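Local coordinates for protein glucokinase (Thermus thermophilus, PDB 3VOV) that catalyses the phosphorylation of glucose and probably related hexoses, as a zinc-containing sugar kinase of the ROK family, at residues 157-163 / 174-180; 229-234 / 263-267; 126-132 / 238-244. All coordinates share one frame; numbering follows the deposited sequence.

Contact 1 of 3, residues 157-163 / 174-180; sequences LGHLTLL and EGCLEAL. With ZN (zinc ion), chain G.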
ATOM      1  N   LEU B 157     -15.089 -13.193   5.182  1.00 20.19           N
ATOM      2  CA  LEU B 157     -13.647 -13.271   4.936  1.00 19.72           C
ATOM      3  C   LEU B 157     -13.241 -12.470   3.709  1.00 19.74           C
ATOM      4  O   LEU B 157     -12.088 -12.040   3.576  1.00 21.19           O
ATOM      5  CB  LEU B 157     -13.184 -14.753   4.872  1.00 18.52           C
ATOM      6  CG  LEU B 157     -13.495 -15.614   6.134  1.00 16.20           C
ATOM      7  CD1 LEU B 157     -12.789 -16.987   6.118  1.00 18.26           C
ATOM      8  CD2 LEU B 157     -13.119 -14.912   7.435  1.00 17.40           C
ATOM      9  N   GLY B 158     -14.196 -12.239   2.816  1.00 20.24           N
ATOM     10  CA  GLY B 158     -13.935 -11.425   1.632  1.00 19.51           C
ATOM     11  C   GLY B 158     -13.772  -9.942   1.934  1.00 19.38           C
ATOM     12  O   GLY B 158     -13.363  -9.206   1.058  1.00 18.11           O
ATOM     13  N   HIS B 159     -14.075  -9.497   3.163  1.00 17.86           N
ATOM     14  CA  HIS B 159     -14.086  -8.070   3.379  1.00 18.84           C
ATOM     15  C   HIS B 159     -13.049  -7.627   4.389  1.00 19.12           C
ATOM     16  O   HIS B 159     -13.137  -6.557   4.947  1.00 19.81           O
ATOM     17  CB  HIS B 159     -15.514  -7.590   3.657  1.00 19.28           C
ATOM     18  CG  HIS B 159     -16.419  -7.886   2.511  1.00 19.59           C
ATOM     19  ND1 HIS B 159     -16.512  -7.069   1.404  1.00 20.21           N
ATOM     20  CD2 HIS B 159     -17.178  -8.976   2.243  1.00 21.21           C
ATOM     21  CE1 HIS B 159     -17.331  -7.620   0.521  1.00 21.37           C
ATOM     22  NE2 HIS B 159     -17.738  -8.785   1.002  1.00 19.42           N
ATOM     23  N   LEU B 160     -12.041  -8.453   4.602  1.00 19.09           N
ATOM     24  CA  LEU B 160     -10.880  -7.987   5.370  1.00 19.76           C
ATOM     25  C   LEU B 160     -10.063  -7.040   4.515  1.00 18.71           C
ATOM     26  O   LEU B 160      -9.923  -7.249   3.313  1.00 16.77           O
ATOM     27  CB  LEU B 160     -10.044  -9.154   5.858  1.00 21.31           C
ATOM     28  CG  LEU B 160     -10.623  -9.744   7.166  1.00 23.36           C
ATOM     29  CD1 LEU B 160     -11.554 -10.908   6.899  1.00 26.22           C
ATOM     30  CD2 LEU B 160      -9.444 -10.143   8.086  1.00 23.46           C
ATOM     31  N   THR B 161      -9.551  -5.985   5.137  1.00 17.82           N
ATOM     32  CA  THR B 161      -8.866  -4.970   4.383  1.00 18.46           C
ATOM     33  C   THR B 161      -7.410  -5.447   4.131  1.00 18.20           C
ATOM     34  O   THR B 161      -6.645  -5.535   5.067  1.00 19.73           O
ATOM     35  CB  THR B 161      -8.861  -3.663   5.173  1.00 18.45           C
ATOM     36  OG1 THR B 161     -10.211  -3.272   5.435  1.00 20.19           O
ATOM     37  CG2 THR B 161      -8.135  -2.524   4.375  1.00 20.13           C
ATOM     38  N   LEU B 162      -7.026  -5.674   2.889  1.00 16.63           N
ATOM     39  CA  LEU B 162      -5.646  -6.021   2.605  1.00 18.82           C
ATOM     40  C   LEU B 162      -4.885  -4.888   1.948  1.00 18.89           C
ATOM     41  O   LEU B 162      -3.660  -4.913   1.928  1.00 18.47           O
ATOM     42  CB  LEU B 162      -5.585  -7.190   1.627  1.00 18.62           C
ATOM     43  CG  LEU B 162      -6.186  -8.501   2.119  1.00 23.29           C
ATOM     44  CD1 LEU B 162      -5.944  -9.519   1.039  1.00 20.50           C
ATOM     45  CD2 LEU B 162      -5.512  -8.907   3.466  1.00 29.12           C
ATOM     46  N   LEU B 163      -5.593  -3.963   1.308  1.00 17.71           N
ATOM     47  CA  LEU B 163      -4.885  -2.855   0.664  1.00 17.61           C
ATOM     48  C   LEU B 163      -5.581  -1.518   0.929  1.00 18.16           C
ATOM     49  O   LEU B 163      -6.431  -1.083   0.147  1.00 19.35           O
ATOM     50  CB  LEU B 163      -4.688  -3.124  -0.859  1.00 16.60           C
ATOM     51  CG  LEU B 163      -3.874  -2.063  -1.633  1.00 18.27           C
ATOM     52  CD1 LEU B 163      -2.353  -2.176  -1.319  1.00 18.28           C
ATOM     53  CD2 LEU B 163      -4.115  -2.160  -3.131  1.00 18.14           C
ATOM     54  N   GLU B 174     -12.802  -0.235   0.787  1.00 17.70           N
ATOM     55  CA  GLU B 174     -11.914  -0.295  -0.387  1.00 18.11           C
ATOM     56  C   GLU B 174     -10.760  -1.224  -0.026  1.00 16.38           C
ATOM     57  O   GLU B 174     -10.420  -1.339   1.132  1.00 17.60           O
ATOM     58  CB  GLU B 174     -11.399   1.116  -0.750  1.00 17.67           C
ATOM     59  CG  GLU B 174      -9.996   1.488  -0.173  1.00 16.51           C
ATOM     60  CD  GLU B 174     -10.014   1.839   1.313  1.00 19.10           C
ATOM     61  OE1 GLU B 174     -11.112   2.060   1.924  1.00 20.04           O
ATOM     62  OE2 GLU B 174      -8.907   1.934   1.882  1.00 20.03           O
ATOM     63  N   GLY B 175     -10.172  -1.890  -1.005  1.00 16.59           N
ATOM     64  CA  GLY B 175      -9.025  -2.738  -0.715  1.00 16.22           C
ATOM     65  C   GLY B 175      -9.334  -4.038   0.000  1.00 16.64           C
ATOM     66  O   GLY B 175      -8.419  -4.654   0.550  1.00 16.59           O
ATOM     67  N   CYS B 176     -10.629  -4.422   0.041  1.00 16.21           N
ATOM     68  CA  CYS B 176     -11.082  -5.698   0.588  1.00 15.87           C
ATOM     69  C   CYS B 176     -10.518  -6.796  -0.267  1.00 16.07           C
ATOM     70  O   CYS B 176     -10.327  -6.613  -1.472  1.00 16.18           O
ATOM     71  CB  CYS B 176     -12.627  -5.762   0.549  1.00 15.87           C
ATOM     72  SG  CYS B 176     -13.351  -4.689   1.735  1.00 20.61           S
ATOM     73  N   LEU B 177     -10.310  -7.975   0.313  1.00 15.54           N
ATOM     74  CA  LEU B 177      -9.898  -9.105  -0.496  1.00 16.23           C
ATOM     75  C   LEU B 177     -10.847  -9.290  -1.701  1.00 16.07           C
ATOM     76  O   LEU B 177     -10.396  -9.498  -2.838  1.00 14.04           O
ATOM     77  CB  LEU B 177      -9.852 -10.369   0.380  1.00 15.69           C
ATOM     78  CG  LEU B 177      -9.535 -11.701  -0.297  1.00 20.06           C
ATOM     79  CD1 LEU B 177      -8.242 -11.652  -1.126  1.00 19.44           C
ATOM     80  CD2 LEU B 177      -9.479 -12.844   0.776  1.00 17.36           C
ATOM     81  N   GLU B 178     -12.164  -9.183  -1.455  1.00 14.89           N
ATOM     82  CA  GLU B 178     -13.117  -9.336  -2.562  1.00 14.74           C
ATOM     83  C   GLU B 178     -12.822  -8.366  -3.690  1.00 14.57           C
ATOM     84  O   GLU B 178     -12.798  -8.724  -4.872  1.00 14.69           O
ATOM     85  CB  GLU B 178     -14.558  -9.087  -2.080  1.00 14.67           C
ATOM     86  CG  GLU B 178     -15.538  -9.159  -3.246  1.00 13.64           C
ATOM     87  CD  GLU B 178     -16.976  -9.336  -2.773  1.00 18.25           C
ATOM     88  OE1 GLU B 178     -17.348 -10.487  -2.497  1.00 17.83           O
ATOM     89  OE2 GLU B 178     -17.712  -8.326  -2.655  1.00 18.16           O
ATOM     90  N   ALA B 179     -12.629  -7.121  -3.318  1.00 14.31           N
ATOM     91  CA  ALA B 179     -12.481  -6.067  -4.312  1.00 15.40           C
ATOM     92  C   ALA B 179     -11.116  -6.184  -5.057  1.00 15.49           C
ATOM     93  O   ALA B 179     -10.881  -5.496  -6.077  1.00 14.53           O
ATOM     94  CB  ALA B 179     -12.596  -4.723  -3.639  1.00 13.81           C
ATOM     95  N   LEU B 180     -10.226  -7.027  -4.536  1.00 14.45           N
ATOM     96  CA  LEU B 180      -8.912  -7.205  -5.153  1.00 15.49           C
ATOM     97  C   LEU B 180      -8.839  -8.410  -6.048  1.00 17.24           C
ATOM     98  O   LEU B 180      -8.052  -8.416  -7.010  1.00 16.36           O
ATOM     99  CB  LEU B 180      -7.833  -7.387  -4.067  1.00 15.26           C
ATOM    100  CG  LEU B 180      -7.557  -6.105  -3.232  1.00 15.02           C
ATOM    101  CD1 LEU B 180      -6.674  -6.503  -2.023  1.00 16.70           C
ATOM    102  CD2 LEU B 180      -6.905  -4.926  -4.070  1.00 16.24           C
TER
HETATM  103 ZN    ZN G 401     -15.650  -5.099   1.034  1.00 21.28          ZN
HETATM  104  O   HOH W   1     -11.380  -2.778   3.207  1.00 20.10           O

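Contact 2 of 3, residues 229-234 / 263-267; sequences LASLVK and YRRYL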
ATOM      1  N   LEU B 229      -5.363 -15.195   3.195  1.00 15.68           N
ATOM      2  CA  LEU B 229      -5.468 -16.475   3.919  1.00 15.39           C
ATOM      3  C   LEU B 229      -4.366 -16.608   4.984  1.00 16.14           C
ATOM      4  O   LEU B 229      -4.637 -17.006   6.109  1.00 16.52           O
ATOM      5  CB  LEU B 229      -5.422 -17.634   2.929  1.00 15.56           C
ATOM      6  CG  LEU B 229      -6.652 -17.801   1.991  1.00 15.46           C
ATOM      7  CD1 LEU B 229      -6.353 -18.894   0.964  1.00 18.97           C
ATOM      8  CD2 LEU B 229      -7.946 -18.134   2.815  1.00 16.33           C
ATOM      9  N   ALA B 230      -3.135 -16.208   4.655  1.00 15.77           N
ATOM     10  CA  ALA B 230      -2.049 -16.261   5.661  1.00 16.66           C
ATOM     11  C   ALA B 230      -2.383 -15.363   6.852  1.00 16.12           C
ATOM     12  O   ALA B 230      -2.080 -15.698   7.988  1.00 15.43           O
ATOM     13  CB  ALA B 230      -0.690 -15.827   5.034  1.00 16.03           C
ATOM     14  N   SER B 231      -2.952 -14.195   6.569  1.00 15.32           N
ATOM     15  CA  SER B 231      -3.291 -13.203   7.583  1.00 17.74           C
ATOM     16  C   SER B 231      -4.397 -13.767   8.516  1.00 17.81           C
ATOM     17  O   SER B 231      -4.332 -13.682   9.766  1.00 17.73           O
ATOM     18  CB  SER B 231      -3.760 -11.932   6.853  1.00 19.18           C
ATOM     19  OG  SER B 231      -3.519 -10.765   7.587  1.00 23.09           O
ATOM     20  N   LEU B 232      -5.381 -14.416   7.904  1.00 17.99           N
ATOM     21  CA  LEU B 232      -6.461 -15.122   8.636  1.00 18.24           C
ATOM     22  C   LEU B 232      -5.943 -16.248   9.521  1.00 18.27           C
ATOM     23  O   LEU B 232      -6.508 -16.531  10.559  1.00 17.49           O
ATOM     24  CB  LEU B 232      -7.536 -15.648   7.645  1.00 17.10           C
ATOM     25  CG  LEU B 232      -8.399 -14.495   7.077  1.00 19.74           C
ATOM     26  CD1 LEU B 232      -9.190 -14.887   5.808  1.00 18.86           C
ATOM     27  CD2 LEU B 232      -9.356 -13.946   8.189  1.00 19.15           C
ATOM     28  N   VAL B 233      -4.850 -16.888   9.127  1.00 18.51           N
ATOM     29  CA  VAL B 233      -4.226 -17.905   9.986  1.00 19.02           C
ATOM     30  C   VAL B 233      -3.753 -17.300  11.316  1.00 18.78           C
ATOM     31  O   VAL B 233      -3.827 -17.942  12.362  1.00 18.03           O
ATOM     32  CB  VAL B 233      -3.067 -18.603   9.253  1.00 20.09           C
ATOM     33  CG1 VAL B 233      -2.173 -19.430  10.258  1.00 21.29           C
ATOM     34  CG2 VAL B 233      -3.640 -19.496   8.150  1.00 19.76           C
ATOM     35  N   LYS B 234      -3.309 -16.045  11.291  1.00 18.44           N
ATOM     36  CA  LYS B 234      -2.838 -15.415  12.533  1.00 20.29           C
ATOM     37  C   LYS B 234      -4.029 -15.177  13.477  1.00 20.50           C
ATOM     38  O   LYS B 234      -3.901 -15.179  14.700  1.00 22.41           O
ATOM     39  CB  LYS B 234      -2.177 -14.044  12.244  1.00 20.67           C
ATOM     40  CG  LYS B 234      -1.163 -14.009  11.083  1.00 20.37           C
ATOM     41  CD  LYS B 234      -0.002 -14.914  11.315  1.00 19.41           C
ATOM     42  CE  LYS B 234       1.092 -14.626  10.265  1.00 20.39           C
ATOM     43  NZ  LYS B 234       0.609 -14.556   8.832  1.00 17.74           N
ATOM     44  N   TYR B 263       1.079 -17.380   0.162  1.00 20.13           N
ATOM     45  CA  TYR B 263       0.633 -17.935   1.462  1.00 18.47           C
ATOM     46  C   TYR B 263       1.866 -18.401   2.266  1.00 19.69           C
ATOM     47  O   TYR B 263       2.018 -18.072   3.448  1.00 18.54           O
ATOM     48  CB  TYR B 263      -0.352 -19.082   1.163  1.00 18.91           C
ATOM     49  CG  TYR B 263      -0.881 -19.860   2.377  1.00 18.54           C
ATOM     50  CD1 TYR B 263      -1.906 -19.340   3.170  1.00 20.01           C
ATOM     51  CD2 TYR B 263      -0.390 -21.134   2.673  1.00 18.16           C
ATOM     52  CE1 TYR B 263      -2.390 -20.056   4.289  1.00 16.78           C
ATOM     53  CE2 TYR B 263      -0.890 -21.871   3.719  1.00 18.26           C
ATOM     54  CZ  TYR B 263      -1.887 -21.334   4.518  1.00 18.27           C
ATOM     55  OH  TYR B 263      -2.358 -22.080   5.577  1.00 19.62           O
ATOM     56  N   ARG B 264       2.767 -19.144   1.614  1.00 19.36           N
ATOM     57  CA  ARG B 264       3.996 -19.573   2.296  1.00 21.04           C
ATOM     58  C   ARG B 264       4.894 -18.399   2.697  1.00 19.48           C
ATOM     59  O   ARG B 264       5.377 -18.368   3.829  1.00 19.48           O
ATOM     60  CB  ARG B 264       4.762 -20.540   1.427  1.00 22.03           C
ATOM     61  CG  ARG B 264       4.042 -21.886   1.392  1.00 26.52           C
ATOM     62  CD  ARG B 264       4.848 -22.869   0.569  1.00 34.72           C
ATOM     63  NE  ARG B 264       4.197 -24.175   0.545  1.00 37.42           N
ATOM     64  CZ  ARG B 264       4.102 -24.928  -0.548  1.00 42.44           C
ATOM     65  NH1 ARG B 264       4.577 -24.468  -1.707  1.00 40.10           N
ATOM     66  NH2 ARG B 264       3.492 -26.114  -0.483  1.00 43.01           N
ATOM     67  N   ARG B 265       5.096 -17.433   1.797  1.00 19.82           N
ATOM     68  CA  ARG B 265       5.855 -16.219   2.165  1.00 19.92           C
ATOM     69  C   ARG B 265       5.255 -15.426   3.336  1.00 19.45           C
ATOM     70  O   ARG B 265       5.989 -14.744   4.052  1.00 20.69           O
ATOM     71  CB  ARG B 265       5.987 -15.243   0.983  1.00 20.53           C
ATOM     72  CG  ARG B 265       6.970 -15.789  -0.124  1.00 22.36           C
ATOM     73  CD  ARG B 265       7.338 -14.677  -1.119  1.00 25.97           C
ATOM     74  NE  ARG B 265       8.182 -13.633  -0.515  1.00 30.89           N
ATOM     75  CZ  ARG B 265       7.797 -12.387  -0.236  1.00 30.83           C
ATOM     76  NH1 ARG B 265       6.538 -11.972  -0.486  1.00 28.43           N
ATOM     77  NH2 ARG B 265       8.688 -11.538   0.290  1.00 31.28           N
ATOM     78  N   TYR B 266       3.926 -15.434   3.477  1.00 18.70           N
ATOM     79  CA  TYR B 266       3.267 -14.693   4.591  1.00 17.35           C
ATOM     80  C   TYR B 266       3.031 -15.549   5.826  1.00 18.57           C
ATOM     81  O   TYR B 266       2.262 -15.153   6.768  1.00 17.96           O
ATOM     82  CB  TYR B 266       2.011 -13.939   4.107  1.00 18.09           C
ATOM     83  CG  TYR B 266       2.447 -12.632   3.414  1.00 17.78           C
ATOM     84  CD1 TYR B 266       2.469 -11.413   4.114  1.00 18.37           C
ATOM     85  CD2 TYR B 266       2.941 -12.653   2.128  1.00 18.33           C
ATOM     86  CE1 TYR B 266       2.889 -10.216   3.483  1.00 18.56           C
ATOM     87  CE2 TYR B 266       3.396 -11.495   1.498  1.00 17.12           C
ATOM     88  CZ  TYR B 266       3.377 -10.293   2.165  1.00 19.97           C
ATOM     89  OH  TYR B 266       3.797  -9.149   1.502  1.00 20.13           O
ATOM     90  N   LEU B 267       3.716 -16.702   5.830  1.00 17.00           N
ATOM     91  CA  LEU B 267       3.793 -17.567   6.980  1.00 16.65           C
ATOM     92  C   LEU B 267       5.249 -17.950   7.335  1.00 19.35           C
ATOM     93  O   LEU B 267       5.466 -18.872   8.156  1.00 18.70           O
ATOM     94  CB  LEU B 267       2.912 -18.785   6.759  1.00 16.94           C
ATOM     95  CG  LEU B 267       1.395 -18.503   6.824  1.00 17.81           C
ATOM     96  CD1 LEU B 267       0.583 -19.699   6.255  1.00 16.58           C
ATOM     97  CD2 LEU B 267       0.996 -18.194   8.315  1.00 17.18           C
TER

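Contact 3 of 3, residues 126-132 / 238-244; sequences SSLYLTV and PGVVVLG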
ATOM      1  N   SER B 126     -10.994 -27.547  13.634  1.00 23.96           N
ATOM      2  CA  SER B 126     -11.290 -26.204  13.143  1.00 22.62           C
ATOM      3  C   SER B 126     -10.789 -26.111  11.717  1.00 22.42           C
ATOM      4  O   SER B 126      -9.811 -26.785  11.326  1.00 22.23           O
ATOM      5  CB  SER B 126     -10.691 -25.097  14.049  1.00 22.81           C
ATOM      6  OG  SER B 126      -9.259 -24.997  13.925  1.00 21.40           O
ATOM      7  N   SER B 127     -11.479 -25.316  10.914  1.00 21.79           N
ATOM      8  CA  SER B 127     -10.984 -25.020   9.595  1.00 21.33           C
ATOM      9  C   SER B 127     -11.462 -23.639   9.140  1.00 22.07           C
ATOM     10  O   SER B 127     -12.342 -23.004   9.746  1.00 20.62           O
ATOM     11  CB  SER B 127     -11.363 -26.124   8.586  1.00 21.90           C
ATOM     12  OG  SER B 127     -12.772 -26.233   8.481  1.00 21.62           O
ATOM     13  N   LEU B 128     -10.885 -23.200   8.036  1.00 21.36           N
ATOM     14  CA  LEU B 128     -11.168 -21.898   7.505  1.00 21.44           C
ATOM     15  C   LEU B 128     -11.358 -22.118   6.022  1.00 21.24           C
ATOM     16  O   LEU B 128     -10.546 -22.774   5.384  1.00 20.90           O
ATOM     17  CB  LEU B 128      -9.938 -21.056   7.792  1.00 23.65           C
ATOM     18  CG  LEU B 128      -9.661 -19.633   7.395  1.00 27.47           C
ATOM     19  CD1 LEU B 128     -10.041 -19.401   5.979  1.00 28.80           C
ATOM     20  CD2 LEU B 128     -10.248 -18.619   8.381  1.00 29.11           C
ATOM     21  N   TYR B 129     -12.449 -21.596   5.488  1.00 19.01           N
ATOM     22  CA  TYR B 129     -12.813 -21.826   4.099  1.00 19.32           C
ATOM     23  C   TYR B 129     -13.012 -20.506   3.358  1.00 17.91           C
ATOM     24  O   TYR B 129     -13.652 -19.590   3.881  1.00 18.38           O
ATOM     25  CB  TYR B 129     -14.117 -22.608   4.088  1.00 19.58           C
ATOM     26  CG  TYR B 129     -14.753 -22.790   2.734  1.00 20.38           C
ATOM     27  CD1 TYR B 129     -14.304 -23.767   1.885  1.00 17.13           C
ATOM     28  CD2 TYR B 129     -15.843 -22.011   2.335  1.00 18.65           C
ATOM     29  CE1 TYR B 129     -14.886 -23.969   0.635  1.00 18.09           C
ATOM     30  CE2 TYR B 129     -16.454 -22.203   1.093  1.00 16.73           C
ATOM     31  CZ  TYR B 129     -15.956 -23.207   0.249  1.00 20.60           C
ATOM     32  OH  TYR B 129     -16.528 -23.464  -0.978  1.00 21.98           O
ATOM     33  N   LEU B 130     -12.472 -20.419   2.148  1.00 17.00           N
ATOM     34  CA  LEU B 130     -12.659 -19.229   1.303  1.00 16.15           C
ATOM     35  C   LEU B 130     -13.147 -19.680  -0.028  1.00 16.73           C
ATOM     36  O   LEU B 130     -12.676 -20.691  -0.546  1.00 16.81           O
ATOM     37  CB  LEU B 130     -11.320 -18.504   1.114  1.00 15.46           C
ATOM     38  CG  LEU B 130     -11.426 -17.070   0.562  1.00 17.09           C
ATOM     39  CD1 LEU B 130     -11.819 -16.139   1.692  1.00 14.09           C
ATOM     40  CD2 LEU B 130     -10.073 -16.631  -0.079  1.00 16.02           C
ATOM     41  N   THR B 131     -14.148 -18.996  -0.556  1.00 17.36           N
ATOM     42  CA  THR B 131     -14.623 -19.320  -1.896  1.00 19.26           C
ATOM     43  C   THR B 131     -14.438 -18.118  -2.789  1.00 19.00           C
ATOM     44  O   THR B 131     -14.962 -17.037  -2.499  1.00 18.19           O
ATOM     45  CB  THR B 131     -16.120 -19.822  -1.903  1.00 19.46           C
ATOM     46  OG1 THR B 131     -16.611 -19.861  -3.245  1.00 22.92           O
ATOM     47  CG2 THR B 131     -16.990 -18.945  -1.049  1.00 20.27           C
ATOM     48  N   VAL B 132     -13.692 -18.322  -3.878  1.00 19.09           N
ATOM     49  CA  VAL B 132     -13.509 -17.291  -4.902  1.00 20.23           C
ATOM     50  C   VAL B 132     -14.385 -17.621  -6.107  1.00 21.02           C
ATOM     51  O   VAL B 132     -14.165 -18.587  -6.817  1.00 21.34           O
ATOM     52  CB  VAL B 132     -11.989 -17.168  -5.314  1.00 19.22           C
ATOM     53  CG1 VAL B 132     -11.746 -15.991  -6.274  1.00 19.91           C
ATOM     54  CG2 VAL B 132     -11.147 -16.987  -4.066  1.00 17.78           C
ATOM     55  N   PRO B 238      -6.305 -22.148  12.175  1.00 19.92           N
ATOM     56  CA  PRO B 238      -7.215 -23.254  11.907  1.00 19.77           C
ATOM     57  C   PRO B 238      -6.432 -24.535  11.627  1.00 20.05           C
ATOM     58  O   PRO B 238      -5.269 -24.467  11.235  1.00 21.00           O
ATOM     59  CB  PRO B 238      -7.918 -22.792  10.627  1.00 19.37           C
ATOM     60  CG  PRO B 238      -6.839 -22.006   9.896  1.00 20.31           C
ATOM     61  CD  PRO B 238      -6.158 -21.251  11.003  1.00 19.60           C
ATOM     62  N   GLY B 239      -7.053 -25.691  11.814  1.00 20.07           N
ATOM     63  CA  GLY B 239      -6.412 -26.971  11.490  1.00 20.00           C
ATOM     64  C   GLY B 239      -5.918 -26.957  10.044  1.00 21.16           C
ATOM     65  O   GLY B 239      -4.759 -27.257   9.767  1.00 20.16           O
ATOM     66  N   VAL B 240      -6.804 -26.546   9.140  1.00 21.02           N
ATOM     67  CA  VAL B 240      -6.588 -26.594   7.693  1.00 20.82           C
ATOM     68  C   VAL B 240      -7.270 -25.360   7.108  1.00 20.65           C
ATOM     69  O   VAL B 240      -8.289 -24.875   7.636  1.00 19.76           O
ATOM     70  CB  VAL B 240      -7.205 -27.930   7.101  1.00 22.08           C
ATOM     71  CG1 VAL B 240      -7.502 -27.862   5.635  1.00 23.02           C
ATOM     72  CG2 VAL B 240      -6.246 -29.131   7.373  1.00 20.96           C
ATOM     73  N   VAL B 241      -6.713 -24.883   6.001  1.00 19.37           N
ATOM     74  CA  VAL B 241      -7.349 -23.862   5.179  1.00 18.71           C
ATOM     75  C   VAL B 241      -7.883 -24.515   3.904  1.00 18.70           C
ATOM     76  O   VAL B 241      -7.145 -25.246   3.199  1.00 19.28           O
ATOM     77  CB  VAL B 241      -6.353 -22.741   4.850  1.00 19.36           C
ATOM     78  CG1 VAL B 241      -6.987 -21.720   3.898  1.00 19.88           C
ATOM     79  CG2 VAL B 241      -5.880 -22.088   6.155  1.00 15.52           C
ATOM     80  N   VAL B 242      -9.146 -24.258   3.582  1.00 18.56           N
ATOM     81  CA  VAL B 242      -9.747 -24.848   2.371  1.00 18.23           C
ATOM     82  C   VAL B 242     -10.095 -23.735   1.388  1.00 18.85           C
ATOM     83  O   VAL B 242     -10.706 -22.734   1.787  1.00 18.88           O
ATOM     84  CB  VAL B 242     -11.047 -25.653   2.714  1.00 18.51           C
ATOM     85  CG1 VAL B 242     -11.670 -26.325   1.433  1.00 18.84           C
ATOM     86  CG2 VAL B 242     -10.774 -26.714   3.770  1.00 15.50           C
ATOM     87  N   LEU B 243      -9.695 -23.900   0.126  1.00 18.75           N
ATOM     88  CA  LEU B 243     -10.004 -22.912  -0.906  1.00 19.07           C
ATOM     89  C   LEU B 243     -10.870 -23.527  -1.995  1.00 19.28           C
ATOM     90  O   LEU B 243     -10.501 -24.533  -2.621  1.00 19.02           O
ATOM     91  CB  LEU B 243      -8.712 -22.333  -1.529  1.00 17.60           C
ATOM     92  CG  LEU B 243      -8.834 -21.286  -2.646  1.00 18.19           C
ATOM     93  CD1 LEU B 243      -9.506 -20.021  -2.130  1.00 16.65           C
ATOM     94  CD2 LEU B 243      -7.444 -20.934  -3.223  1.00 18.11           C
ATOM     95  N   GLY B 244     -12.026 -22.910  -2.222  1.00 20.15           N
ATOM     96  CA  GLY B 244     -12.924 -23.352  -3.279  1.00 20.70           C
ATOM     97  C   GLY B 244     -13.424 -22.200  -4.123  1.00 21.16           C
ATOM     98  O   GLY B 244     -12.804 -21.123  -4.194  1.00 19.70           O
TER

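Contact 1 of 3, residues 157-163 / 174-180
H159 and C176 meet at the zinc ion, which the ring reaches through ND1 at 2.2 Å and the cysteine through SG at 2.4 Å. C169 and C171 complete the four-ligand site. In H159, chi1 of -60° sets the ring beside the backbone N, and chi2 of -83° turns ND1 to the zinc, with C176 SG at the ring edge. E178 runs alongside the imidazole, pointing the same way: CG opposite the backbone N and an extended chain carry OE2 to 3.3 Å from H159 CE1. Ring and carboxylate planes stand 78° apart, and the carboxylate is held from its other branch, where OE1 accepts from I136 N.

The backbones are joined by four hydrogen bonds. C176 is the N-cap of helix 177-181, and the first amides of that helix donate to the 157-163 loop: E178 N to G158 O (2.8 Å, on an in-plane lone pair) and L177 N to L160 O (3.1 Å). At the other end G175 O takes two donors, L162 N at 2.9 Å and L163 N at 3.0 Å. Leucines add apolar packing, L162 CD1 lying beside L177 CD1 at 3.8 Å, while L163 crosses L180 nearly at right angles. A water joins T161 OG1 to E174 O.

The His-Cys3 set of ligands is consistent with a structural zinc site, as in other ROK kinases. The metal probably keeps C176 as a thiolate, and the bonds from the helix start fix the loop that presents H159.

Contact 2 of 3, residues 229-234 / 263-267
K234 and Y266 share the polar link of this contact. K234 NZ donates to Y266 O at 2.7 Å, with a C=O...N angle of 175°, so the ammonium meets the carbonyl oxygen nearly head-on. The same K234 NZ turns back to A230 O on its own helix at 3.0 Å, approaching from above that carbonyl plane. Bends at chi2 (-61°) and chi4 (-48°) fold the lysine over and let NZ serve both oxygens. W270 adds a cation-pi partner, so the buried charge has an aromatic neighbour besides its two carbonyls.

The apolar contacts centre on A230, whose small side chain lets the backbones come close. A230 CB sits 3.4 Å from Y266 CB and 3.8 Å from L267 CG. V233 spreads its two branches: V233 CG1 meets L267 CD2 at 3.9 Å, and V233 CG2 meets Y263 CE1 at 4.1 Å, each pair crossing at about a right angle. L267 slides past K234 in the opposite direction.

The aromatic contacts belong to Y263. A230 N lies at its ring edge, near the plane; L229 CB is 3.9 Å from Y263 CD1. From the same segment, L267 CD1 lies over one face of the Y263 ring, 3.4 Å above the plane toward the rim. The Y263 hydroxyl bonds to P273 O, whereas Y266 pairs its own with E174 of the second subunit.

Helix 212-236 thus packs against the end of helix 253-265 and the residues that follow it, and L229, V233 and Y263 together rest on V241 of strand 240-244, with L229 and Y263 also touching L275 of strand 275-277.

Contact 3 of 3, residues 126-132 / 238-244
Y129 turns the edge of its ring to V242: V242 CB lies in the ring plane, and V242 CG1 is 3.7 Å from Y129 CD1. CG opposite the backbone N (chi1 172°) carries the ring out toward helix 107-118, where A111, A112 and E115 pack against it.

Strand 127-132, the middle strand of a mixed five-stranded sheet with strand order 3-2-1-4-5, the core of an actin-like ATPase domain, runs parallel to its neighbour 240-244; their directions differ by 17°. Five main-chain bonds join them as a parallel ladder. V242 N gives to L128 O at 2.7 Å, and G244 N to L130 O at 2.9 Å with a nearly straight N-H...O angle of 177°. Y129, V242 and T131 line one face; L128, V241, L130 and L243 line the other, toward helix 212-236.

At the N-terminal end of the ladder, S126 meets P238 and G239. S126 OG accepts from G239 N at 3.1 Å, and S126 O is a second, weak acceptor for the same N-H. With an alanine here the hydroxyl is gone, and G239 N would probably keep, on this side, just the weak bond to S126 O, leaving the link less firmly set. Next to it L128 CB packs on the proline ring, 3.9 Å from P238 CG, and R151 of the second subunit bonds to the carbonyls of P238 and G239.

At the far end L243 CD1 reaches across the strands to lie 3.6 Å from L130 O and 4.0 Å from V132 CG2.

All three contacts belong to the half of the chain built on the five-stranded sheet that includes 127-132 and 240-244. Contact 3 joins these two strands, and along the chain the loop it closes encloses contact 1; contact 2 comes after contact 1 and alternates with contact 3. The centres of contacts 2 and 3 lie about 12 Å apart. Those of contacts 1 and 2 are about 15 Å apart, and those of contacts 1 and 3 about 17 Å. Helix 212-236 binds them together: L232 meets L157 and L160, while L229 packs on L130. L157 and L177 also touch L130. Each contact reaches the second subunit, so zinc loop, helix pair and sheet form one buried unit beside a subunit interface.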